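SAM-dependent methyltransferase (Pyrococcus horikoshii, PDB 1WZN) probably transfers a methyl group from S-adenosyl-L-methionine to an acceptor substrate, and binds the product S-adenosyl-L-homocysteine. Local coordinates at residues Y11-Y16 with R80-E85. Residues are numbered along the deposited sequence; the frame is centred on the assembly and turned at random.
With SAH (S-adenosyl-L-homocysteine), chain F; SO4 (sulfate ion), chain D.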
loop_
_atom_site.group_PDB
_atom_site.type_symbol
_atom_site.label_atom_id
_atom_site.label_comp_id
_atom_site.label_asym_id
_atom_site.label_seq_id
_atom_site.Cartn_x
_atom_site.Cartn_y
_atom_site.Cartn_z
ATOM N N TYR A 11 33.252 2.158 5.900
ATOM C CA TYR A 11 32.151 1.206 5.768
ATOM C C TYR A 11 31.479 1.305 4.404
ATOM O O TYR A 11 30.593 0.515 4.082
ATOM C CB TYR A 11 31.097 1.449 6.859
ATOM C CG TYR A 11 31.602 1.223 8.265
ATOM C CD1 TYR A 11 31.731 -0.065 8.786
ATOM C CD2 TYR A 11 31.987 2.299 9.063
ATOM C CE1 TYR A 11 32.234 -0.274 10.073
ATOM C CE2 TYR A 11 32.490 2.100 10.349
ATOM C CZ TYR A 11 32.611 0.812 10.844
ATOM O OH TYR A 11 33.111 0.624 12.110
ATOM N N TYR A 12 31.898 2.276 3.598
ATOM C CA TYR A 12 31.304 2.468 2.276
ATOM C C TYR A 12 31.299 1.204 1.403
ATOM O O TYR A 12 30.272 0.845 0.824
ATOM C CB TYR A 12 32.033 3.595 1.527
ATOM C CG TYR A 12 31.332 4.020 0.250
ATOM C CD1 TYR A 12 30.290 4.955 0.276
ATOM C CD2 TYR A 12 31.687 3.465 -0.975
ATOM C CE1 TYR A 12 29.624 5.320 -0.891
ATOM C CE2 TYR A 12 31.025 3.823 -2.148
ATOM C CZ TYR A 12 29.994 4.750 -2.096
ATOM O OH TYR A 12 29.328 5.084 -3.249
ATOM N N ASP A 13 32.442 0.533 1.294
ATOM C CA ASP A 13 32.524 -0.668 0.471
ATOM C C ASP A 13 31.660 -1.804 1.026
ATOM O O ASP A 13 31.201 -2.665 0.276
ATOM C CB ASP A 13 33.985 -1.127 0.329
ATOM C CG ASP A 13 34.797 -0.210 -0.582
ATOM O OD1 ASP A 13 34.220 0.773 -1.094
ATOM O OD2 ASP A 13 36.004 -0.471 -0.789
ATOM N N THR A 14 31.439 -1.795 2.334
ATOM C CA THR A 14 30.614 -2.821 2.978
ATOM C C THR A 14 29.158 -2.542 2.628
ATOM O O THR A 14 28.424 -3.425 2.174
ATOM C CB THR A 14 30.793 -2.783 4.501
ATOM O OG1 THR A 14 32.122 -3.213 4.822
ATOM C CG2 THR A 14 29.764 -3.682 5.202
ATOM N N ILE A 15 28.757 -1.292 2.824
ATOM C CA ILE A 15 27.400 -0.860 2.525
ATOM C C ILE A 15 27.094 -1.119 1.047
ATOM O O ILE A 15 25.990 -1.544 0.698
ATOM C CB ILE A 15 27.241 0.648 2.843
ATOM C CG1 ILE A 15 27.350 0.867 4.355
ATOM C CG2 ILE A 15 25.916 1.175 2.294
ATOM C CD1 ILE A 15 27.503 2.318 4.767
ATOM N N TYR A 16 28.078 -0.892 0.179
ATOM C CA TYR A 16 27.802 -1.067 -1.243
ATOM C C TYR A 16 28.481 -2.313 -1.825
ATOM O O TYR A 16 29.104 -2.282 -2.877
ATOM C CB TYR A 16 28.283 0.181 -1.984
ATOM C CG TYR A 16 27.363 1.316 -1.710
ATOM C CD1 TYR A 16 26.078 1.318 -2.250
ATOM C CD2 TYR A 16 27.773 2.376 -0.898
ATOM C CE1 TYR A 16 25.207 2.362 -1.971
ATOM C CE2 TYR A 16 26.902 3.423 -0.626
ATOM C CZ TYR A 16 25.625 3.420 -1.158
ATOM O OH TYR A 16 24.740 4.447 -0.871
ATOM N N ARG A 80 43.254 4.590 -2.072
ATOM C CA ARG A 80 44.701 4.397 -2.156
ATOM C C ARG A 80 45.140 3.074 -1.542
ATOM O O ARG A 80 46.051 2.415 -2.051
ATOM C CB ARG A 80 45.442 5.550 -1.469
ATOM C CG ARG A 80 45.271 6.901 -2.151
ATOM C CD ARG A 80 46.273 7.903 -1.612
ATOM N NE ARG A 80 46.088 9.241 -2.164
ATOM C CZ ARG A 80 45.447 10.228 -1.546
ATOM N NH1 ARG A 80 44.920 10.034 -0.348
ATOM N NH2 ARG A 80 45.351 11.419 -2.122
ATOM N N ARG A 81 44.492 2.691 -0.447
ATOM C CA ARG A 81 44.815 1.443 0.232
ATOM C C ARG A 81 44.560 0.265 -0.705
ATOM O O ARG A 81 45.403 -0.626 -0.847
ATOM C CB ARG A 81 43.958 1.298 1.495
ATOM C CG ARG A 81 44.217 0.028 2.301
ATOM C CD ARG A 81 43.193 -0.126 3.420
ATOM N NE ARG A 81 43.137 1.061 4.267
ATOM C CZ ARG A 81 42.008 1.676 4.612
ATOM N NH1 ARG A 81 40.841 1.214 4.180
ATOM N NH2 ARG A 81 42.045 2.755 5.378
ATOM N N LYS A 82 43.393 0.265 -1.348
ATOM C CA LYS A 82 43.041 -0.806 -2.267
ATOM C C LYS A 82 43.935 -0.815 -3.503
ATOM O O LYS A 82 44.321 -1.882 -3.981
ATOM C CB LYS A 82 41.568 -0.695 -2.681
ATOM C CG LYS A 82 40.601 -0.932 -1.527
ATOM C CD LYS A 82 39.142 -1.003 -1.992
ATOM C CE LYS A 82 38.699 0.291 -2.644
ATOM N NZ LYS A 82 37.266 0.253 -3.084
ATOM N N ALA A 83 44.264 0.366 -4.019
ATOM C CA ALA A 83 45.125 0.453 -5.198
ATOM C C ALA A 83 46.500 -0.139 -4.876
ATOM O O ALA A 83 47.060 -0.912 -5.655
ATOM C CB ALA A 83 45.267 1.912 -5.644
ATOM N N LYS A 84 47.037 0.229 -3.719
ATOM C CA LYS A 84 48.338 -0.275 -3.291
ATOM C C LYS A 84 48.299 -1.802 -3.152
ATOM O O LYS A 84 49.184 -2.498 -3.649
ATOM C CB LYS A 84 48.729 0.371 -1.961
ATOM C CG LYS A 84 50.123 0.013 -1.471
ATOM C CD LYS A 84 50.417 0.703 -0.145
ATOM C CE LYS A 84 51.813 0.364 0.366
ATOM N NZ LYS A 84 52.145 1.140 1.600
ATOM N N GLU A 85 47.262 -2.322 -2.496
ATOM C CA GLU A 85 47.123 -3.767 -2.303
ATOM C C GLU A 85 47.041 -4.524 -3.623
ATOM O O GLU A 85 47.497 -5.666 -3.724
ATOM C CB GLU A 85 45.862 -4.098 -1.495
ATOM C CG GLU A 85 45.757 -3.411 -0.146
ATOM C CD GLU A 85 44.429 -3.681 0.554
ATOM O OE1 GLU A 85 43.380 -3.729 -0.131
ATOM O OE2 GLU A 85 44.434 -3.828 1.796
HETATM N N SAH F . 32.278 7.219 -7.879
HETATM C CA SAH F . 32.259 6.400 -6.593
HETATM C CB SAH F . 31.621 7.049 -5.395
HETATM C CG SAH F . 30.155 7.450 -5.401
HETATM S SD SAH F . 29.849 8.280 -3.776
HETATM C C SAH F . 31.548 5.021 -6.960
HETATM O O SAH F . 31.145 4.819 -8.121
HETATM O OXT SAH F . 31.448 4.167 -5.992
HETATM C "C5'" SAH F . 29.745 9.983 -4.171
HETATM C "C4'" SAH F . 31.177 10.698 -4.047
HETATM O "O4'" SAH F . 30.877 12.061 -4.368
HETATM C "C3'" SAH F . 31.770 10.760 -2.658
HETATM O "O3'" SAH F . 33.028 10.084 -2.620
HETATM C "C2'" SAH F . 31.847 12.316 -2.370
HETATM O "O2'" SAH F . 32.948 12.662 -1.540
HETATM C "C1'" SAH F . 31.916 12.895 -3.772
HETATM N N9 SAH F . 31.576 14.183 -3.938
HETATM C C8 SAH F . 30.412 14.895 -3.679
HETATM N N7 SAH F . 30.451 16.151 -3.980
HETATM C C5 SAH F . 31.761 16.345 -4.499
HETATM C C6 SAH F . 32.412 17.519 -5.007
HETATM N N6 SAH F . 31.830 18.725 -5.073
HETATM N N1 SAH F . 33.709 17.322 -5.434
HETATM C C2 SAH F . 34.338 16.112 -5.382
HETATM N N3 SAH F . 33.743 14.963 -4.902
HETATM C C4 SAH F . 32.463 15.154 -4.479
HETATM S S SO4 D . 45.860 3.142 5.523
HETATM O O1 SO4 D . 45.874 4.472 4.885
HETATM O O2 SO4 D . 45.787 2.090 4.489
HETATM O O3 SO4 D . 44.690 3.041 6.416
HETATM O O4 SO4 D . 47.098 2.969 6.308
#
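D13 holds its carboxylate anti to the carbonyl carbon (chi1 -72°), and K82 starts out the same way but bends at chi3 (-61°), which carries its ammonium to the acid from the opposite direction. NZ of K82 lies 2.7 Å from OD2 of D13, a hydrogen-bonded salt bridge that meets the oxygen on its syn side, 23° out of the carboxylate plane. The lysine's aliphatic end follows along, with CD of K82 3.4 Å from the same OD2 of D13. This pair alone spans the gap: the backbones stay well apart, with D13 CA and K82 CA, the nearest such pair, separated by 10.9 Å. The second carboxylate oxygen, OD1 of D13, is hydrogen-bonded to OG1 of T52, so both oxygens have partners, and I54 of helix 54-61 touches both side chains. In the Rossmann-like methyltransferase fold, helix 73-85 follows strand 65-70, whose end carries D70, hydrogen-bonded to S-adenosyl-L-homocysteine; the salt bridge thus ties the N-terminal helix 12-15 to the methyltransferase domain, next to this bound product. From that short helix Y12 reaches the ligand itself: OH of Y12 is 3.3 Å from SD of S-adenosyl-L-homocysteine, and the carboxylate oxygen OXT lies at the ring edge, near its plane. A face of the Y12 ring is met by CD2 of Y16, 3.4 Å above the plane and offset toward the rim. On helix 73-85, R81 presents its guanidinium edge to a sulfate, probably from the crystallisation liquor: NE of R81 donates to O2 of the sulfate at 2.9 Å, and NH2 likewise to O3. A leucine in place of R81 would probably cost the sulfate the two donors NE and NH2 and leave E10 without its salt-bridge mate, NH1 of this arginine.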